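Local coordinates for MccB protein (Escherichia coli, PDB 6OM4) that makes the nucleotide antibiotic microcin C7 by using ATP to attach a nucleotide to the N-formylated MccA peptide through a phosphoramidate, probably by E1-like adenylation, at residues A[221-224]-A[225-229]; A[279-282]-A[283-287]; A[171-174]-A[175-178]; A[108-111]-A[112-115]; A[152-155]-A[156-160]. All coordinates share one frame; numbering follows the deposited sequence.

Contact 1. Residues A[221-224]-A[225-229]; sequences NWVN and KYCVR
Val223 and Cys227 meet one turn apart on the buried side of helix 219-230. Val223 CG1 stands 4.1 Å from Cys227 SG, an apolar touch rather than a tight fit. The sulfur trails back along the helix because SG lies anti to the carbonyl carbon (chi1 -78°). This leaves SG 3.5 Å from Val223 O. The same carbonyl accepts Cys227 N at 2.8 Å. Beyond this pair lies strand 208-211: Val223 packs on Val211 and Cys227 on Trp209. The helix is the crossover of the beta-alpha-beta unit made of strand 208-211, helix 219-230 and strand 234-240, in the ThiF-like domain. Val228 follows on another side, with CG2 3.3 Å from Asn224 O. Asn224 itself is buried against Cys257, a zinc ligand, and Val228 lies near Cys346, another ligand of that zinc. The looser, more solvent-exposed side carries Lys225 and Arg229; Lys225 CD sits 4.1 Å above one face of the Arg229 guanidinium, offset toward its rim. Arg229 is exposed. Asn221 is partly exposed and sends ND2 to Glu259 OE2, while its backbone O accepts Lys225 N at 3.0 Å.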
# COMPACT_ATOMS: atom_id res chain seq x y z
N ASN A 221 -6.86 19.10 3.58
CA ASN A 221 -7.04 19.70 4.94
C ASN A 221 -8.44 19.41 5.48
O ASN A 221 -8.59 19.05 6.68
CB ASN A 221 -6.71 21.19 4.93
CG ASN A 221 -5.31 21.46 4.44
OD1 ASN A 221 -5.12 21.68 3.24
ND2 ASN A 221 -4.34 21.36 5.33
N TRP A 222 -9.45 19.53 4.62
CA TRP A 222 -10.81 19.20 4.99
C TRP A 222 -10.91 17.73 5.41
O TRP A 222 -11.58 17.38 6.40
CB TRP A 222 -11.78 19.43 3.84
CG TRP A 222 -11.97 20.85 3.45
CD1 TRP A 222 -11.62 21.97 4.14
CD2 TRP A 222 -12.66 21.29 2.26
NE1 TRP A 222 -12.06 23.08 3.47
CE2 TRP A 222 -12.64 22.69 2.29
CE3 TRP A 222 -13.26 20.63 1.18
CZ2 TRP A 222 -13.23 23.46 1.27
CZ3 TRP A 222 -13.80 21.38 0.16
CH2 TRP A 222 -13.79 22.78 0.22
N VAL A 223 -10.36 16.85 4.55
CA VAL A 223 -10.47 15.40 4.79
C VAL A 223 -9.82 15.05 6.14
O VAL A 223 -10.33 14.32 6.93
CB VAL A 223 -9.84 14.61 3.62
CG1 VAL A 223 -9.77 13.13 3.97
CG2 VAL A 223 -10.60 14.82 2.33
N ASN A 224 -8.64 15.60 6.36
CA ASN A 224 -7.87 15.37 7.53
C ASN A 224 -8.71 15.75 8.76
O ASN A 224 -8.87 14.95 9.68
CB ASN A 224 -6.56 16.14 7.46
CG ASN A 224 -5.72 15.99 8.72
OD1 ASN A 224 -5.63 16.91 9.56
ND2 ASN A 224 -5.18 14.82 8.87
N LYS A 225 -9.25 16.97 8.77
CA LYS A 225 -10.03 17.46 9.93
C LYS A 225 -11.25 16.57 10.16
O LYS A 225 -11.49 16.12 11.31
CB LYS A 225 -10.39 18.94 9.76
CG LYS A 225 -11.51 19.46 10.66
CD LYS A 225 -11.68 20.98 10.66
CE LYS A 225 -10.50 21.70 11.31
NZ LYS A 225 -10.85 23.07 11.78
N TYR A 226 -11.98 16.26 9.08
CA TYR A 226 -13.16 15.43 9.14
C TYR A 226 -12.82 14.06 9.72
O TYR A 226 -13.56 13.56 10.58
CB TYR A 226 -13.84 15.25 7.79
CG TYR A 226 -15.08 14.39 7.83
CD1 TYR A 226 -15.00 13.03 7.70
CD2 TYR A 226 -16.33 14.94 8.08
CE1 TYR A 226 -16.12 12.22 7.78
CE2 TYR A 226 -17.46 14.15 8.13
CZ TYR A 226 -17.36 12.78 8.04
OH TYR A 226 -18.49 12.01 8.07
N CYS A 227 -11.69 13.46 9.26
CA CYS A 227 -11.34 12.08 9.65
C CYS A 227 -10.87 12.03 11.10
O CYS A 227 -11.19 11.09 11.81
CB CYS A 227 -10.29 11.47 8.73
SG CYS A 227 -11.04 10.94 7.17
N VAL A 228 -10.18 13.07 11.54
CA VAL A 228 -9.83 13.18 12.97
C VAL A 228 -11.13 13.22 13.79
O VAL A 228 -11.26 12.52 14.82
CB VAL A 228 -8.95 14.41 13.23
CG1 VAL A 228 -8.81 14.67 14.71
CG2 VAL A 228 -7.56 14.29 12.62
N ARG A 229 -12.06 14.09 13.38
CA ARG A 229 -13.32 14.26 14.15
C ARG A 229 -14.16 12.98 14.11
O ARG A 229 -14.85 12.63 15.08
CB ARG A 229 -14.14 15.45 13.64
CG ARG A 229 -13.51 16.81 13.92
CD ARG A 229 -14.24 18.04 13.34
NE ARG A 229 -13.68 19.29 13.87
CZ ARG A 229 -14.30 20.48 13.92
NH1 ARG A 229 -15.50 20.63 13.40
NH2 ARG A 229 -13.70 21.52 14.49

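Contact 2. Residues A[279-282]-A[283-287]; sequences IKLI and NSRFK
Ser284 OG donates to Leu281 O at 2.7 Å, a side-chain bond back to the carbonyl three residues earlier. OG takes the position between the backbone N and the carbonyl carbon (chi1 69°), which swings the hydroxyl over the preceding turn. The bond meets the carbonyl well bent, with a C=O...donor angle of 119°. Leu281 O has a second donor, Arg285 N at 3.0 Å, so two groups hold this one acceptor. The other backbone bonds are Asn283 N to Ile279 O at 2.8 Å and Ser284 N to Lys280 O. These belong to the last turns of helix 273-285, in the ThiF family region, which runs out here. Arg285 N makes an additional weak bond to Ile282 O at 3.3 Å, and Phe286 N makes a weak one to Asn283 O. Van der Waals contacts form the third group. Leu281 and Arg285 lie side by side, with Leu281 CD1 3.8 Å from Arg285 CD. Ile279 and Asn283 also run alongside each other, and the Ile279 methyl CG2 lies against the amide nitrogen, 3.4 Å from Asn283 ND2. Within the chain, Asn283 rests on Phe217 and Tyr268, and Ile279 on Ala270. This is a surface contact, and every residue of it also touches a crystal neighbour. Past the helix, Phe286 packs on Asn241; its side chain and the bound pyrophosphate have nearest atoms about 9 Å apart.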
# COMPACT_ATOMS: atom_id res chain seq x y z
N ILE A 279 -1.09 34.95 -7.37
CA ILE A 279 -0.83 33.60 -6.93
C ILE A 279 -2.06 32.71 -7.17
O ILE A 279 -1.93 31.59 -7.70
CB ILE A 279 -0.41 33.57 -5.46
CG1 ILE A 279 0.94 34.26 -5.29
CG2 ILE A 279 -0.39 32.14 -4.98
CD1 ILE A 279 1.35 34.49 -3.88
N LYS A 280 -3.24 33.20 -6.77
CA LYS A 280 -4.45 32.38 -6.89
C LYS A 280 -4.74 32.08 -8.36
O LYS A 280 -5.22 30.98 -8.68
CB LYS A 280 -5.59 33.09 -6.18
CG LYS A 280 -5.63 32.79 -4.69
CD LYS A 280 -6.37 33.84 -3.88
CE LYS A 280 -6.62 33.38 -2.46
NZ LYS A 280 -5.42 32.74 -1.88
N LEU A 281 -4.49 33.03 -9.26
CA LEU A 281 -4.72 32.79 -10.64
C LEU A 281 -3.76 31.69 -11.14
O LEU A 281 -4.17 30.77 -11.78
CB LEU A 281 -4.57 34.08 -11.42
CG LEU A 281 -4.86 34.03 -12.93
CD1 LEU A 281 -3.64 33.63 -13.69
CD2 LEU A 281 -6.04 33.16 -13.30
N ILE A 282 -2.46 31.85 -10.90
CA ILE A 282 -1.46 30.89 -11.32
C ILE A 282 -1.83 29.50 -10.77
O ILE A 282 -1.70 28.51 -11.46
CB ILE A 282 -0.05 31.36 -10.91
CG1 ILE A 282 0.34 32.63 -11.66
CG2 ILE A 282 0.97 30.25 -11.09
CD1 ILE A 282 1.53 33.37 -11.13
N ASN A 283 -2.24 29.42 -9.51
CA ASN A 283 -2.49 28.10 -8.91
C ASN A 283 -3.82 27.53 -9.44
O ASN A 283 -3.98 26.32 -9.54
CB ASN A 283 -2.44 28.14 -7.39
CG ASN A 283 -1.03 28.29 -6.86
OD1 ASN A 283 -0.08 27.87 -7.52
ND2 ASN A 283 -0.88 28.80 -5.63
N SER A 284 -4.75 28.39 -9.82
CA SER A 284 -6.01 27.90 -10.41
C SER A 284 -5.74 27.31 -11.80
O SER A 284 -6.38 26.33 -12.17
CB SER A 284 -7.08 28.97 -10.49
OG SER A 284 -6.73 29.97 -11.46
N ARG A 285 -4.78 27.89 -12.53
CA ARG A 285 -4.42 27.43 -13.88
C ARG A 285 -3.51 26.18 -13.86
O ARG A 285 -3.32 25.50 -14.92
CB ARG A 285 -3.77 28.57 -14.64
CG ARG A 285 -4.74 29.68 -15.00
CD ARG A 285 -4.23 30.70 -16.00
NE ARG A 285 -3.94 30.13 -17.32
CZ ARG A 285 -4.84 29.81 -18.24
NH1 ARG A 285 -6.13 30.07 -18.06
NH2 ARG A 285 -4.45 29.21 -19.35
N PHE A 286 -3.01 25.82 -12.67
CA PHE A 286 -2.06 24.74 -12.48
C PHE A 286 -2.71 23.41 -12.91
O PHE A 286 -3.86 23.12 -12.60
CB PHE A 286 -1.61 24.67 -11.03
CG PHE A 286 -0.82 23.45 -10.70
CD1 PHE A 286 0.46 23.31 -11.19
CD2 PHE A 286 -1.35 22.45 -9.90
CE1 PHE A 286 1.18 22.16 -10.91
CE2 PHE A 286 -0.62 21.30 -9.62
CZ PHE A 286 0.65 21.18 -10.11
N LYS A 287 -1.97 22.72 -13.79
CA LYS A 287 -2.20 21.35 -14.21
C LYS A 287 -0.90 20.58 -13.96
O LYS A 287 0.17 20.97 -14.42
CB LYS A 287 -2.59 21.30 -15.70
CG LYS A 287 -3.92 21.97 -16.06
CD LYS A 287 -4.29 21.81 -17.53
CE LYS A 287 -5.45 20.88 -17.83
NZ LYS A 287 -5.92 20.10 -16.66

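Contact 3. Residues A[171-174]-A[175-178]; sequences TEVI and KREL
Ile174 and Leu178 lie side by side, one turn apart on helix 170-181, with Ile174 CG2 3.7 Å from Leu178 CG. The helix connects strands 141-146 and 186-191 in a beta-alpha-beta unit of the Rossmann-like ThiF fold. On another side, Val173 CG1 covers one face of the Arg176 guanidinium, 3.7 Å from NH2. Arg176 reaches there because its chain bends at chi3 (85°). At the edge of the group, in plane, is Glu177 OE2. It accepts both Arg176 NE at 2.8 Å and Arg176 NH2 at 2.9 Å, so the guanidinium grips one oxygen side-on. NE uses the anti lone pair of that oxygen. The next shell fixes these charges. Arg176 NH2 also bridges to Asp165, Glu177 OE2 to Lys180 and Glu177 OE1 to Arg181, a cluster that probably favours the ionised carboxylate. Around the apolar pair, Ile174 packs on Leu144 of strand 141-146. Leu178 meets Ser131 and Ala135 of helix 125-136. The backbone bond Leu178 N to Ile174 O, at 2.8 Å, ties the pair together. At the start of the helix, Thr171 OG1 is hydrogen-bonded to Glu189 OE1 of strand 186-191.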
# COMPACT_ATOMS: atom_id res chain seq x y z
N THR A 171 -17.02 6.33 -12.25
CA THR A 171 -17.38 5.31 -11.26
C THR A 171 -17.97 4.09 -11.97
O THR A 171 -17.74 2.98 -11.54
CB THR A 171 -18.29 5.87 -10.15
OG1 THR A 171 -19.51 6.30 -10.76
CG2 THR A 171 -17.65 7.03 -9.41
N GLU A 172 -18.75 4.30 -13.05
CA GLU A 172 -19.46 3.21 -13.67
C GLU A 172 -18.48 2.31 -14.44
O GLU A 172 -18.58 1.11 -14.40
CB GLU A 172 -20.58 3.72 -14.57
CG GLU A 172 -20.13 3.96 -15.98
CD GLU A 172 -21.24 4.46 -16.89
OE1 GLU A 172 -21.28 5.69 -17.19
OE2 GLU A 172 -22.07 3.60 -17.27
N VAL A 173 -17.46 2.89 -15.07
CA VAL A 173 -16.50 2.09 -15.77
C VAL A 173 -15.53 1.39 -14.81
O VAL A 173 -15.24 0.22 -15.03
CB VAL A 173 -15.77 2.93 -16.82
CG1 VAL A 173 -14.74 2.11 -17.57
CG2 VAL A 173 -16.79 3.54 -17.77
N ILE A 174 -15.05 2.08 -13.78
CA ILE A 174 -14.24 1.37 -12.78
C ILE A 174 -15.03 0.17 -12.24
O ILE A 174 -14.49 -0.95 -12.18
CB ILE A 174 -13.74 2.29 -11.65
CG1 ILE A 174 -12.86 3.39 -12.24
CG2 ILE A 174 -13.02 1.45 -10.60
CD1 ILE A 174 -12.05 4.17 -11.26
N LYS A 175 -16.30 0.37 -11.86
CA LYS A 175 -17.07 -0.72 -11.29
C LYS A 175 -17.12 -1.89 -12.28
O LYS A 175 -16.93 -3.05 -11.91
CB LYS A 175 -18.49 -0.30 -10.92
CG LYS A 175 -19.36 -1.46 -10.49
CD LYS A 175 -20.66 -1.05 -9.92
CE LYS A 175 -21.41 -2.23 -9.34
NZ LYS A 175 -22.85 -1.91 -9.24
N ARG A 176 -17.40 -1.60 -13.56
CA ARG A 176 -17.53 -2.68 -14.57
C ARG A 176 -16.21 -3.46 -14.64
O ARG A 176 -16.17 -4.67 -14.63
CB ARG A 176 -17.93 -2.09 -15.92
CG ARG A 176 -17.91 -3.06 -17.09
CD ARG A 176 -18.00 -2.36 -18.44
NE ARG A 176 -16.71 -1.90 -18.92
CZ ARG A 176 -16.48 -0.79 -19.63
NH1 ARG A 176 -17.46 0.07 -19.89
NH2 ARG A 176 -15.26 -0.53 -20.06
N GLU A 177 -15.10 -2.73 -14.67
CA GLU A 177 -13.79 -3.32 -14.89
C GLU A 177 -13.30 -4.09 -13.66
O GLU A 177 -12.61 -5.08 -13.80
CB GLU A 177 -12.84 -2.23 -15.38
CG GLU A 177 -13.20 -1.77 -16.78
CD GLU A 177 -13.18 -2.85 -17.86
OE1 GLU A 177 -12.24 -3.71 -17.86
OE2 GLU A 177 -14.13 -2.84 -18.70
N LEU A 178 -13.67 -3.64 -12.45
CA LEU A 178 -13.29 -4.29 -11.23
C LEU A 178 -14.02 -5.63 -11.17
O LEU A 178 -13.46 -6.63 -10.83
CB LEU A 178 -13.62 -3.44 -10.00
CG LEU A 178 -12.78 -2.17 -9.75
CD1 LEU A 178 -13.08 -1.61 -8.38
CD2 LEU A 178 -11.30 -2.46 -9.89

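Contact 4. Residues A[108-111]-A[112-115]; sequences LVQD and KLKN
Lys112 N bonds to Leu108 O at 3.2 Å, the first of four successive i to i-4 backbone bonds. Leu113 N follows to Val109 O at 3.0 Å. Lys114 N to Gln110 O is 2.9 Å. Asn115 N to Asp111 O is more bent, with an N-H...O angle of 139°. Asn115 N has a further weak bond to Lys112 O. Helix 106-114 leads into strand 117-121, a central parallel strand of the Rossmann-like sheet in the ThiF domain. Among the side chains, Val109 and Leu113 form the buried pair, with Val109 CG1 4.3 Å from Leu113 CD1. Both rest on Tyr99 of helix 93-101. Leu113 also touches Ile139, and its backbone is hydrogen-bonded to Gly140, next to strand 141-146. Gln110 packs its side chain on Phe96 and Tyr99. Lys112 sits on the exposed side. Its chain starts anti to its own carbonyl carbon (chi1 -69°) and runs back along the preceding turn, so that CG passes 3.5 Å from Leu108 O. Lys112 also touches Lys312. Asp111 and Asn115, both exposed, lie near each other. Their carboxylate and amide planes stand 70° apart, and Asp111 OD2 is 3.9 Å from Asn115 ND2, too long for a direct bond. A water next to both donates to Asp111 OD1 at 2.8 Å.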
# COMPACT_ATOMS: atom_id res chain seq x y z
N LEU A 108 -5.77 -16.21 7.36
CA LEU A 108 -6.30 -15.18 8.29
C LEU A 108 -6.13 -13.77 7.71
O LEU A 108 -6.99 -12.94 7.86
CB LEU A 108 -5.64 -15.30 9.66
CG LEU A 108 -5.77 -16.68 10.29
CD1 LEU A 108 -5.08 -16.71 11.66
CD2 LEU A 108 -7.23 -17.08 10.43
N VAL A 109 -5.02 -13.50 7.01
CA VAL A 109 -4.91 -12.25 6.30
C VAL A 109 -6.05 -12.10 5.28
O VAL A 109 -6.68 -11.02 5.16
CB VAL A 109 -3.55 -12.12 5.61
CG1 VAL A 109 -3.55 -10.86 4.75
CG2 VAL A 109 -2.41 -12.14 6.61
N GLN A 110 -6.27 -13.14 4.48
CA GLN A 110 -7.24 -13.07 3.40
C GLN A 110 -8.63 -12.79 3.99
O GLN A 110 -9.40 -12.03 3.44
CB GLN A 110 -7.24 -14.33 2.53
CG GLN A 110 -8.03 -14.20 1.24
CD GLN A 110 -7.45 -13.18 0.29
OE1 GLN A 110 -8.16 -12.33 -0.28
NE2 GLN A 110 -6.14 -13.24 0.12
N ASP A 111 -8.91 -13.38 5.16
CA ASP A 111 -10.18 -13.22 5.83
C ASP A 111 -10.38 -11.75 6.25
O ASP A 111 -11.47 -11.20 6.13
CB ASP A 111 -10.24 -14.15 7.04
CG ASP A 111 -11.50 -14.06 7.86
OD1 ASP A 111 -12.57 -14.50 7.34
OD2 ASP A 111 -11.41 -13.55 9.00
N LYS A 112 -9.32 -11.10 6.71
CA LYS A 112 -9.41 -9.70 7.07
C LYS A 112 -9.68 -8.83 5.84
O LYS A 112 -10.44 -7.89 5.91
CB LYS A 112 -8.17 -9.23 7.83
CG LYS A 112 -8.03 -9.84 9.20
CD LYS A 112 -6.70 -9.69 9.82
CE LYS A 112 -6.59 -10.53 11.09
NZ LYS A 112 -5.50 -9.99 11.92
N LEU A 113 -9.06 -9.18 4.69
CA LEU A 113 -9.30 -8.39 3.48
C LEU A 113 -10.75 -8.58 3.04
O LEU A 113 -11.39 -7.61 2.69
CB LEU A 113 -8.34 -8.81 2.37
CG LEU A 113 -6.85 -8.60 2.67
CD1 LEU A 113 -6.01 -9.22 1.57
CD2 LEU A 113 -6.46 -7.15 2.88
N LYS A 114 -11.22 -9.83 3.05
CA LYS A 114 -12.59 -10.15 2.64
C LYS A 114 -13.61 -9.35 3.47
O LYS A 114 -14.66 -8.99 2.93
CB LYS A 114 -12.84 -11.65 2.77
CG LYS A 114 -14.18 -12.08 2.21
CD LYS A 114 -14.46 -13.57 2.34
CE LYS A 114 -15.49 -14.05 1.34
NZ LYS A 114 -16.16 -15.30 1.79
N ASN A 115 -13.34 -9.13 4.75
CA ASN A 115 -14.32 -8.52 5.68
C ASN A 115 -14.23 -6.98 5.66
O ASN A 115 -15.02 -6.31 6.31
CB ASN A 115 -14.12 -9.02 7.11
CG ASN A 115 -14.62 -10.43 7.33
OD1 ASN A 115 -15.21 -11.03 6.43
ND2 ASN A 115 -14.35 -10.98 8.50
O HOH W 1 -14.94 -13.34 8.29

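Contact 5. Residues A[152-155]-A[156-160]; sequences NTNL and TRQVL. With POP (pyrophosphate 2-), chain G; ND7 (5'-O-[(S)-amino(hydroxy)phosphoryl]adenosine), chain M.
Asn154 O accepts two backbone donors, Gln158 N at 3.0 Å and, weakly, Arg157 N at 3.3 Å. The two bonds close the turn at the end of the short 3-10 segment and bring Arg157 and Gln158 to the bound groups. Gln158 is also the centre of an inverse gamma turn. Arg157 NH2 reaches pyrophosphate O1 at 3.0 Å and its bridging O, and also O2A of the phosphoramidate nucleotide at 3.1 Å. One nitrogen thus spans the two ligands, consistent with a role at the site where ATP is cleaved. The chi3 of Arg157 (-19°) is close to eclipsed, and the resulting bend brings the guanidinium back toward Thr153 O. Arg157 NH1 donates to a water at 2.8 Å that is also hydrogen-bonded to Thr153 OG1 and pyrophosphate O1. Gln158 NE2 lies 3.3 Å above one face of that guanidinium, offset toward its rim, and donates to pyrophosphate O4 at 2.9 Å. Lys170 NZ donates to Gln158 OE1, which fixes the rotation of the amide. The Asn154 amide stacks on that of Gln158, the planes 18° apart. Both segments lie in the loop between strand 141-146 and helix 170-181. Leu160 packs against helices 125-136 and 170-181, and its N is hydrogen-bonded to Asn128 OD1 of the former.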
# COMPACT_ATOMS: atom_id res chain seq x y z
N ASN A 152 -10.35 11.75 -23.22
CA ASN A 152 -9.34 11.02 -23.92
C ASN A 152 -7.97 11.19 -23.23
O ASN A 152 -7.20 10.26 -23.26
CB ASN A 152 -9.28 11.39 -25.41
CG ASN A 152 -8.82 12.80 -25.68
OD1 ASN A 152 -8.30 13.10 -26.78
ND2 ASN A 152 -9.05 13.71 -24.76
N THR A 153 -7.67 12.37 -22.68
CA THR A 153 -6.35 12.61 -22.04
C THR A 153 -6.14 11.74 -20.80
O THR A 153 -5.00 11.49 -20.39
CB THR A 153 -6.11 14.08 -21.67
OG1 THR A 153 -7.01 14.50 -20.64
CG2 THR A 153 -6.24 14.99 -22.86
N ASN A 154 -7.23 11.22 -20.23
CA ASN A 154 -7.18 10.38 -19.05
C ASN A 154 -6.51 9.02 -19.33
O ASN A 154 -6.02 8.36 -18.39
CB ASN A 154 -8.56 10.10 -18.50
CG ASN A 154 -9.23 11.30 -17.87
OD1 ASN A 154 -8.58 12.30 -17.50
ND2 ASN A 154 -10.52 11.19 -17.75
N LEU A 155 -6.45 8.59 -20.60
CA LEU A 155 -6.04 7.22 -20.93
C LEU A 155 -4.54 6.98 -20.70
O LEU A 155 -4.09 5.81 -20.54
CB LEU A 155 -6.44 6.91 -22.37
CG LEU A 155 -7.94 7.02 -22.65
CD1 LEU A 155 -8.28 6.79 -24.09
CD2 LEU A 155 -8.70 6.05 -21.76
N THR A 156 -3.74 8.05 -20.53
CA THR A 156 -2.30 7.85 -20.22
C THR A 156 -2.06 7.13 -18.88
O THR A 156 -1.14 6.34 -18.81
CB THR A 156 -1.54 9.17 -20.23
OG1 THR A 156 -2.10 10.12 -19.30
CG2 THR A 156 -1.53 9.76 -21.62
N ARG A 157 -2.89 7.37 -17.86
CA ARG A 157 -2.70 6.89 -16.46
C ARG A 157 -3.86 6.00 -15.97
O ARG A 157 -3.65 5.15 -15.07
CB ARG A 157 -2.63 8.09 -15.49
CG ARG A 157 -1.55 9.12 -15.83
CD ARG A 157 -1.81 10.55 -15.33
NE ARG A 157 -3.21 10.85 -15.01
CZ ARG A 157 -4.03 11.67 -15.66
NH1 ARG A 157 -4.11 11.74 -17.00
NH2 ARG A 157 -4.77 12.45 -14.88
N GLN A 158 -5.08 6.21 -16.50
CA GLN A 158 -6.31 5.71 -15.89
C GLN A 158 -6.64 4.39 -16.57
O GLN A 158 -7.42 4.32 -17.50
CB GLN A 158 -7.42 6.77 -15.93
CG GLN A 158 -7.00 8.01 -15.15
CD GLN A 158 -7.93 9.19 -14.99
OE1 GLN A 158 -9.14 9.08 -15.11
NE2 GLN A 158 -7.34 10.36 -14.78
N VAL A 159 -5.94 3.36 -16.08
CA VAL A 159 -5.67 2.13 -16.78
C VAL A 159 -6.94 1.31 -17.02
O VAL A 159 -6.94 0.49 -17.88
CB VAL A 159 -4.59 1.32 -16.02
CG1 VAL A 159 -5.05 0.85 -14.65
CG2 VAL A 159 -4.10 0.18 -16.87
N LEU A 160 -7.99 1.53 -16.23
CA LEU A 160 -9.20 0.76 -16.45
C LEU A 160 -10.09 1.30 -17.57
O LEU A 160 -11.04 0.56 -17.99
CB LEU A 160 -9.97 0.70 -15.15
CG LEU A 160 -9.23 0.10 -13.96
CD1 LEU A 160 -10.11 0.19 -12.74
CD2 LEU A 160 -8.80 -1.33 -14.24
P1 POP G . -6.71 15.55 -15.38
O1 POP G . -5.47 15.06 -16.11
O2 POP G . -6.42 16.14 -14.01
O3 POP G . -7.66 16.42 -16.20
O POP G . -7.47 14.16 -15.14
P2 POP G . -8.81 13.94 -14.23
O4 POP G . -8.63 12.61 -13.55
O5 POP G . -8.94 15.08 -13.27
O6 POP G . -9.94 13.81 -15.15
O1A ND7 M . -6.78 14.20 -11.68
PA ND7 M . -6.47 12.82 -11.15
O2A ND7 M . -5.90 11.80 -12.12
N3A ND7 M . -5.34 13.11 -9.91
O5' ND7 M . -7.71 12.12 -10.47
C5' ND7 M . -8.42 12.90 -9.46
C4' ND7 M . -9.85 12.30 -9.42
C3' ND7 M . -10.62 12.77 -10.70
O3' ND7 M . -11.25 11.73 -11.34
C2' ND7 M . -11.53 13.92 -10.10
O2' ND7 M . -12.84 13.95 -10.79
C1' ND7 M . -11.74 13.58 -8.82
O4' ND7 M . -10.41 12.78 -8.35
N9 ND7 M . -11.89 14.64 -7.87
C4 ND7 M . -12.89 14.76 -6.95
C5 ND7 M . -12.65 15.88 -6.23
N7 ND7 M . -11.50 16.44 -6.69
C8 ND7 M . -11.05 15.67 -7.66
N3 ND7 M . -13.97 13.99 -6.71
C2 ND7 M . -14.78 14.33 -5.75
N1 ND7 M . -14.58 15.44 -5.04
C6 ND7 M . -13.54 16.21 -5.24
N6 ND7 M . -13.35 17.41 -4.45
O HOH W 2 -6.02 13.45 -18.10

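Overall arrangement
From the N terminus the order is contact 4, contact 5, contact 3, contact 1, contact 2. Each is local, within one continuous stretch, so none closes a long loop, and none nests in or crosses another. Contact 4 lies on the helix before strand 117-121. Contact 5 lies in the ligand-binding loop after strand 141-146, and contact 3 in the helix that this loop leads into. These two touch: Leu160 CD1 is 3.8 Å from Ile174 CG2. Contact 1 belongs to the later crossover helix beside the zinc site. Contact 2 ends helix 273-285, its nearest atoms about 7 Å from contact 5. It lies across the chain's centre from contact 4, centres 44 Å apart.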